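Long-range contacts in cytosol aminopeptidase (Staphylococcus aureus subsp. aureus, PDB 3KZW), which probably removes amino acids one at a time from the N-terminal end of peptides, as a metal-dependent leucyl aminopeptidase: residues P277-G282 against N328-L333; S385-F390 against G474-I479. One frame throughout, in Å; residues are numbered along the deposited sequence.

Interaction 1 (P277-G282 against N328-L333); sequences PIALVG and NIVGVL
P277 and N328 meet where two parallel strands of the central mixed sheet of the catalytic domain begin to pair. The strands 278-282 and 328-333 run at 23° to each other, joined by a ladder of five backbone hydrogen bonds. P277 CG reaches V330 CG1 at 4.0 Å, over the side of the sheet that also carries A279, V281 and V332. The carboxamide of N328 turns to the chain just before P277, where its ND2 bonds the carbonyls of K273 and E275. I278 grips the partner strand on both sides of I329: its N donates to N328 O at 2.7 Å, and its O accepts from V330 N. A279 sits between two such residues. Its CB rests 4.1 Å from V330 CG1. V330 CG1, placed between its own backbone N and carbonyl carbon (chi1 60°), also lies 3.8 Å from A279 CA. L280 is the next residue to bond twice, to V330 O and V332 N. Its side chain lies on the other face with I278 and I329, and CD1 touches I329 CG2 at 3.8 Å. There L280 and I329 pack against helix 308-322. G331, opposite L280, adds no side chain to that face. V281 and V332 point the other way, onto helix 368-380. Both helices therefore sandwich the pair, as in an alpha/beta/alpha layered domain. At G282 the last bond closes: its N donates to V332 O at 2.9 Å, while L333 CD2 approaches G282 CA at 4.2 Å.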
ATOM      1  N   PRO A 277     -28.055 -38.774 -14.993  1.00  2.70           N
ATOM      2  CA  PRO A 277     -27.867 -38.318 -13.620  1.00  2.65           C
ATOM      3  C   PRO A 277     -27.788 -36.797 -13.498  1.00  2.63           C
ATOM      4  O   PRO A 277     -27.687 -36.093 -14.502  1.00  2.57           O
ATOM      5  CB  PRO A 277     -26.529 -38.953 -13.228  1.00  2.63           C
ATOM      6  CG  PRO A 277     -25.775 -39.046 -14.498  1.00  2.62           C
ATOM      7  CD  PRO A 277     -26.796 -39.267 -15.587  1.00  2.69           C
ATOM      8  N   ILE A 278     -27.858 -36.307 -12.265  1.00  2.66           N
ATOM      9  CA  ILE A 278     -27.601 -34.905 -11.968  1.00  2.62           C
ATOM     10  C   ILE A 278     -26.149 -34.788 -11.513  1.00  2.62           C
ATOM     11  O   ILE A 278     -25.732 -35.460 -10.566  1.00  2.61           O
ATOM     12  CB  ILE A 278     -28.570 -34.369 -10.892  1.00  2.60           C
ATOM     13  CG1 ILE A 278     -30.000 -34.352 -11.438  1.00  2.59           C
ATOM     14  CG2 ILE A 278     -28.160 -32.972 -10.434  1.00  2.60           C
ATOM     15  CD1 ILE A 278     -31.074 -34.307 -10.374  1.00  2.66           C
ATOM     16  N   ALA A 279     -25.379 -33.954 -12.208  1.00  2.61           N
ATOM     17  CA  ALA A 279     -23.967 -33.759 -11.889  1.00  2.60           C
ATOM     18  C   ALA A 279     -23.786 -32.662 -10.858  1.00  2.60           C
ATOM     19  O   ALA A 279     -24.236 -31.535 -11.054  1.00  2.61           O
ATOM     20  CB  ALA A 279     -23.166 -33.447 -13.140  1.00  2.62           C
ATOM     21  N   LEU A 280     -23.129 -33.008  -9.754  1.00  2.62           N
ATOM     22  CA  LEU A 280     -22.776 -32.042  -8.724  1.00  2.61           C
ATOM     23  C   LEU A 280     -21.259 -31.966  -8.586  1.00  2.64           C
ATOM     24  O   LEU A 280     -20.615 -32.919  -8.141  1.00  2.63           O
ATOM     25  CB  LEU A 280     -23.435 -32.399  -7.389  1.00  2.60           C
ATOM     26  CG  LEU A 280     -24.963 -32.516  -7.334  1.00  2.63           C
ATOM     27  CD1 LEU A 280     -25.398 -33.004  -5.961  1.00  2.61           C
ATOM     28  CD2 LEU A 280     -25.658 -31.200  -7.672  1.00  2.66           C
ATOM     29  N   VAL A 281     -20.697 -30.829  -8.986  1.00  2.66           N
ATOM     30  CA  VAL A 281     -19.249 -30.624  -8.999  1.00  2.64           C
ATOM     31  C   VAL A 281     -18.822 -29.725  -7.840  1.00  2.63           C
ATOM     32  O   VAL A 281     -19.431 -28.685  -7.595  1.00  2.67           O
ATOM     33  CB  VAL A 281     -18.783 -30.025 -10.349  1.00  2.63           C
ATOM     34  CG1 VAL A 281     -17.270 -29.847 -10.378  1.00  2.63           C
ATOM     35  CG2 VAL A 281     -19.235 -30.905 -11.505  1.00  2.57           C
ATOM     36  N   GLY A 282     -17.775 -30.129  -7.128  1.00  2.63           N
ATOM     37  CA  GLY A 282     -17.306 -29.380  -5.964  1.00  2.69           C
ATOM     38  C   GLY A 282     -15.827 -29.044  -5.991  1.00  2.71           C
ATOM     39  O   GLY A 282     -14.991 -29.889  -6.327  1.00  2.77           O
ATOM     40  N   ASN A 328     -30.942 -39.842  -9.582  1.00  2.65           N
ATOM     41  CA  ASN A 328     -29.589 -40.283  -9.888  1.00  2.61           C
ATOM     42  C   ASN A 328     -28.633 -39.107  -9.791  1.00  2.63           C
ATOM     43  O   ASN A 328     -28.855 -38.069 -10.412  1.00  2.66           O
ATOM     44  CB  ASN A 328     -29.514 -40.926 -11.275  1.00  2.63           C
ATOM     45  CG  ASN A 328     -30.229 -42.269 -11.344  1.00  2.68           C
ATOM     46  OD1 ASN A 328     -30.622 -42.838 -10.325  1.00  2.73           O
ATOM     47  ND2 ASN A 328     -30.396 -42.779 -12.555  1.00  2.74           N
ATOM     48  N   ILE A 329     -27.581 -39.270  -8.991  1.00  2.64           N
ATOM     49  CA  ILE A 329     -26.590 -38.217  -8.782  1.00  2.65           C
ATOM     50  C   ILE A 329     -25.177 -38.737  -9.035  1.00  2.69           C
ATOM     51  O   ILE A 329     -24.808 -39.822  -8.574  1.00  2.70           O
ATOM     52  CB  ILE A 329     -26.667 -37.621  -7.346  1.00  2.63           C
ATOM     53  CG1 ILE A 329     -28.043 -37.001  -7.083  1.00  2.63           C
ATOM     54  CG2 ILE A 329     -25.574 -36.576  -7.129  1.00  2.60           C
ATOM     55  CD1 ILE A 329     -28.335 -36.735  -5.617  1.00  2.64           C
ATOM     56  N   VAL A 330     -24.399 -37.956  -9.781  1.00  2.69           N
ATOM     57  CA  VAL A 330     -22.964 -38.170  -9.889  1.00  2.66           C
ATOM     58  C   VAL A 330     -22.235 -36.950  -9.325  1.00  2.65           C
ATOM     59  O   VAL A 330     -22.458 -35.822  -9.763  1.00  2.68           O
ATOM     60  CB  VAL A 330     -22.511 -38.521 -11.342  1.00  2.66           C
ATOM     61  CG1 VAL A 330     -22.854 -37.406 -12.334  1.00  2.74           C
ATOM     62  CG2 VAL A 330     -21.021 -38.842 -11.378  1.00  2.71           C
ATOM     63  N   GLY A 331     -21.391 -37.184  -8.327  1.00  2.66           N
ATOM     64  CA  GLY A 331     -20.637 -36.118  -7.682  1.00  2.61           C
ATOM     65  C   GLY A 331     -19.176 -36.193  -8.061  1.00  2.67           C
ATOM     66  O   GLY A 331     -18.562 -37.256  -7.960  1.00  2.74           O
ATOM     67  N   VAL A 332     -18.623 -35.069  -8.510  1.00  2.67           N
ATOM     68  CA  VAL A 332     -17.211 -34.995  -8.884  1.00  2.65           C
ATOM     69  C   VAL A 332     -16.507 -33.952  -8.026  1.00  2.67           C
ATOM     70  O   VAL A 332     -16.909 -32.786  -7.995  1.00  2.65           O
ATOM     71  CB  VAL A 332     -17.019 -34.666 -10.389  1.00  2.66           C
ATOM     72  CG1 VAL A 332     -15.538 -34.692 -10.766  1.00  2.59           C
ATOM     73  CG2 VAL A 332     -17.808 -35.638 -11.265  1.00  2.59           C
ATOM     74  N   LEU A 333     -15.461 -34.385  -7.326  1.00  2.73           N
ATOM     75  CA  LEU A 333     -14.691 -33.503  -6.456  1.00  2.67           C
ATOM     76  C   LEU A 333     -13.253 -33.392  -6.937  1.00  2.68           C
ATOM     77  O   LEU A 333     -12.548 -34.397  -7.056  1.00  2.69           O
ATOM     78  CB  LEU A 333     -14.735 -33.995  -5.006  1.00  2.62           C
ATOM     79  CG  LEU A 333     -16.088 -34.403  -4.414  1.00  2.62           C
ATOM     80  CD1 LEU A 333     -15.891 -34.963  -3.022  1.00  2.64           C
ATOM     81  CD2 LEU A 333     -17.076 -33.244  -4.391  1.00  2.63           C
TER

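Interaction 2 (S385-F390 against G474-I479); sequences SVIMDF and GQTPHI. With NA (sodium ion), chain R.
The parallel pairing of strands 386-391 and 478-482 in the catalytic-domain sheet begins here, just after a loop that binds a sodium ion. I387 lies at its centre. Its N donates to P477 O at 2.8 Å, and its O accepts from I479 N. The third rung runs from D389 N to I479 O. Before the strands join, the P477 ring packs by CG against S385 O, and V386 CG2 touches P477 CB. I387 CD1 meets T476 CG2 at 3.9 Å, the two side chains crossing at about a right angle. Its other branch, CG2, anti to the backbone N, sits over the face of the H478 ring, 4.1 Å from the centroid, in a CH-pi contact. The ring is also held at both nitrogens: ND1 bonds S473 OG, and NE2 donates to D389 OD2. This should fix its rotation. D389 OD1 in turn bonds H480 ND1, so one carboxylate ties two histidines of the neighbouring strand. On the other face M388 and I479 pack onto helix 414-426. Sodium is bound by G474 O of the loop, by T470 O at the end of helix 461-470 and by two waters, one of which donates to T476 O. The H478 bond uses the anti lone pair of D389 OD2, 2.7 Å from NE2, with carboxylate and ring planes 82° apart.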
ATOM      1  N   SER A 385     -28.214 -34.428 -17.085  1.00  2.63           N
ATOM      2  CA  SER A 385     -29.297 -33.540 -17.500  1.00  2.66           C
ATOM      3  C   SER A 385     -28.973 -32.099 -17.127  1.00  2.67           C
ATOM      4  O   SER A 385     -29.398 -31.160 -17.807  1.00  2.71           O
ATOM      5  CB  SER A 385     -30.625 -33.967 -16.872  1.00  2.64           C
ATOM      6  OG  SER A 385     -30.558 -33.931 -15.459  1.00  2.67           O
ATOM      7  N   VAL A 386     -28.218 -31.939 -16.040  1.00  2.65           N
ATOM      8  CA  VAL A 386     -27.774 -30.630 -15.555  1.00  2.63           C
ATOM      9  C   VAL A 386     -26.473 -30.771 -14.766  1.00  2.62           C
ATOM     10  O   VAL A 386     -26.248 -31.782 -14.098  1.00  2.64           O
ATOM     11  CB  VAL A 386     -28.872 -29.917 -14.702  1.00  2.64           C
ATOM     12  CG1 VAL A 386     -29.135 -30.656 -13.387  1.00  2.62           C
ATOM     13  CG2 VAL A 386     -28.514 -28.455 -14.447  1.00  2.63           C
ATOM     14  N   ILE A 387     -25.612 -29.763 -14.870  1.00  2.64           N
ATOM     15  CA  ILE A 387     -24.386 -29.700 -14.082  1.00  2.64           C
ATOM     16  C   ILE A 387     -24.482 -28.524 -13.115  1.00  2.64           C
ATOM     17  O   ILE A 387     -24.780 -27.399 -13.518  1.00  2.70           O
ATOM     18  CB  ILE A 387     -23.120 -29.565 -14.974  1.00  2.65           C
ATOM     19  CG1 ILE A 387     -22.988 -30.773 -15.908  1.00  2.64           C
ATOM     20  CG2 ILE A 387     -21.859 -29.412 -14.114  1.00  2.63           C
ATOM     21  CD1 ILE A 387     -21.926 -30.622 -16.986  1.00  2.65           C
ATOM     22  N   MET A 388     -24.248 -28.798 -11.836  1.00  2.64           N
ATOM     23  CA  MET A 388     -24.200 -27.755 -10.817  1.00  2.60           C
ATOM     24  C   MET A 388     -22.873 -27.812 -10.088  1.00  2.61           C
ATOM     25  O   MET A 388     -22.519 -28.841  -9.509  1.00  2.61           O
ATOM     26  CB  MET A 388     -25.347 -27.911  -9.821  1.00  2.60           C
ATOM     27  CG  MET A 388     -26.714 -27.651 -10.409  1.00  2.66           C
ATOM     28  SD  MET A 388     -28.032 -27.909  -9.215  1.00  2.83           S
ATOM     29  CE  MET A 388     -29.444 -27.990 -10.310  1.00  2.74           C
ATOM     30  N   ASP A 389     -22.130 -26.711 -10.127  1.00  2.61           N
ATOM     31  CA  ASP A 389     -20.866 -26.639  -9.407  1.00  2.64           C
ATOM     32  C   ASP A 389     -20.950 -25.688  -8.213  1.00  2.66           C
ATOM     33  O   ASP A 389     -21.663 -24.681  -8.257  1.00  2.66           O
ATOM     34  CB  ASP A 389     -19.697 -26.302 -10.344  1.00  2.62           C
ATOM     35  CG  ASP A 389     -19.655 -24.834 -10.738  1.00  2.84           C
ATOM     36  OD1 ASP A 389     -19.203 -24.004  -9.915  1.00  2.91           O
ATOM     37  OD2 ASP A 389     -20.052 -24.510 -11.875  1.00  2.88           O
ATOM     38  N   PHE A 390     -20.225 -26.031  -7.150  1.00  2.65           N
ATOM     39  CA  PHE A 390     -20.235 -25.272  -5.903  1.00  2.64           C
ATOM     40  C   PHE A 390     -18.802 -24.955  -5.512  1.00  2.69           C
ATOM     41  O   PHE A 390     -17.981 -25.862  -5.346  1.00  2.75           O
ATOM     42  CB  PHE A 390     -20.925 -26.070  -4.791  1.00  2.64           C
ATOM     43  CG  PHE A 390     -22.325 -26.503  -5.134  1.00  2.68           C
ATOM     44  CD1 PHE A 390     -22.550 -27.675  -5.857  1.00  2.68           C
ATOM     45  CD2 PHE A 390     -23.419 -25.740  -4.740  1.00  2.65           C
ATOM     46  CE1 PHE A 390     -23.842 -28.076  -6.187  1.00  2.64           C
ATOM     47  CE2 PHE A 390     -24.717 -26.136  -5.061  1.00  2.71           C
ATOM     48  CZ  PHE A 390     -24.928 -27.306  -5.787  1.00  2.63           C
ATOM     49  N   GLY A 474     -19.894 -27.342 -22.366  1.00  2.68           N
ATOM     50  CA  GLY A 474     -20.434 -27.287 -23.718  1.00  2.63           C
ATOM     51  C   GLY A 474     -21.814 -26.659 -23.707  1.00  2.69           C
ATOM     52  O   GLY A 474     -21.993 -25.555 -23.188  1.00  2.75           O
ATOM     53  N   GLN A 475     -22.791 -27.369 -24.265  1.00  2.71           N
ATOM     54  CA  GLN A 475     -24.170 -26.886 -24.312  1.00  2.66           C
ATOM     55  C   GLN A 475     -25.045 -27.489 -23.212  1.00  2.68           C
ATOM     56  O   GLN A 475     -26.234 -27.175 -23.117  1.00  2.73           O
ATOM     57  CB  GLN A 475     -24.784 -27.132 -25.696  1.00  2.67           C
ATOM     58  CG  GLN A 475     -24.115 -26.353 -26.827  1.00  2.79           C
ATOM     59  CD  GLN A 475     -24.133 -24.845 -26.602  1.00  2.93           C
ATOM     60  OE1 GLN A 475     -25.183 -24.204 -26.692  1.00  2.93           O
ATOM     61  NE2 GLN A 475     -22.964 -24.273 -26.310  1.00  2.77           N
ATOM     62  N   THR A 476     -24.449 -28.348 -22.385  1.00  2.64           N
ATOM     63  CA  THR A 476     -25.139 -28.960 -21.248  1.00  2.63           C
ATOM     64  C   THR A 476     -25.565 -27.888 -20.245  1.00  2.64           C
ATOM     65  O   THR A 476     -24.752 -27.037 -19.883  1.00  2.71           O
ATOM     66  CB  THR A 476     -24.233 -29.991 -20.540  1.00  2.61           C
ATOM     67  OG1 THR A 476     -23.726 -30.919 -21.504  1.00  2.64           O
ATOM     68  CG2 THR A 476     -24.996 -30.749 -19.458  1.00  2.64           C
ATOM     69  N   PRO A 477     -26.844 -27.911 -19.813  1.00  2.65           N
ATOM     70  CA  PRO A 477     -27.330 -26.998 -18.780  1.00  2.65           C
ATOM     71  C   PRO A 477     -26.400 -26.959 -17.569  1.00  2.63           C
ATOM     72  O   PRO A 477     -26.131 -27.992 -16.957  1.00  2.66           O
ATOM     73  CB  PRO A 477     -28.688 -27.598 -18.407  1.00  2.66           C
ATOM     74  CG  PRO A 477     -29.170 -28.197 -19.674  1.00  2.56           C
ATOM     75  CD  PRO A 477     -27.942 -28.727 -20.371  1.00  2.64           C
ATOM     76  N   HIS A 478     -25.909 -25.765 -17.249  1.00  2.61           N
ATOM     77  CA  HIS A 478     -24.886 -25.588 -16.225  1.00  2.65           C
ATOM     78  C   HIS A 478     -25.224 -24.404 -15.321  1.00  2.67           C
ATOM     79  O   HIS A 478     -25.462 -23.293 -15.805  1.00  2.69           O
ATOM     80  CB  HIS A 478     -23.522 -25.362 -16.892  1.00  2.62           C
ATOM     81  CG  HIS A 478     -22.351 -25.453 -15.960  1.00  2.66           C
ATOM     82  ND1 HIS A 478     -21.095 -25.826 -16.387  1.00  2.67           N
ATOM     83  CD2 HIS A 478     -22.239 -25.218 -14.630  1.00  2.69           C
ATOM     84  CE1 HIS A 478     -20.260 -25.814 -15.363  1.00  2.73           C
ATOM     85  NE2 HIS A 478     -20.930 -25.453 -14.284  1.00  2.67           N
ATOM     86  N   ILE A 479     -25.253 -24.649 -14.013  1.00  2.63           N
ATOM     87  CA  ILE A 479     -25.361 -23.568 -13.036  1.00  2.65           C
ATOM     88  C   ILE A 479     -24.119 -23.520 -12.144  1.00  2.68           C
ATOM     89  O   ILE A 479     -23.728 -24.523 -11.547  1.00  2.73           O
ATOM     90  CB  ILE A 479     -26.635 -23.661 -12.166  1.00  2.66           C
ATOM     91  CG1 ILE A 479     -27.889 -23.736 -13.041  1.00  2.58           C
ATOM     92  CG2 ILE A 479     -26.718 -22.454 -11.231  1.00  2.64           C
ATOM     93  CD1 ILE A 479     -29.151 -24.091 -12.286  1.00  2.63           C
TER
HETATM   94 NA    NA R 497     -21.466 -23.739 -21.523  1.00 29.39          NA
HETATM   95  O   HOH W   1     -23.189 -25.001 -20.662  1.00  2.00           O
HETATM   96  O   HOH W   2     -20.108 -22.851 -23.278  1.00  9.13           O

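Of the four strands involved, 278-285 comes first in the chain. The chain then makes helix 308-322 and returns as strand 328-338, so interaction 1 closes a loop of 45 residues. Helix 368-380 follows, and strand 386-391 pairs with the other edge of 278-285, away from 328-338. Interaction 2 closes later, when the chain comes back at 474-479 after 83 residues. The two loops are in series and neither nests nor crosses. Four neighbouring strands of the mixed sheet run in the order 328-338, 278-285, 386-391, 478-482. The two middle strands join the contacts: V281 N lies 2.7 Å from M388 O, and A279 CB packs on I387 CG1.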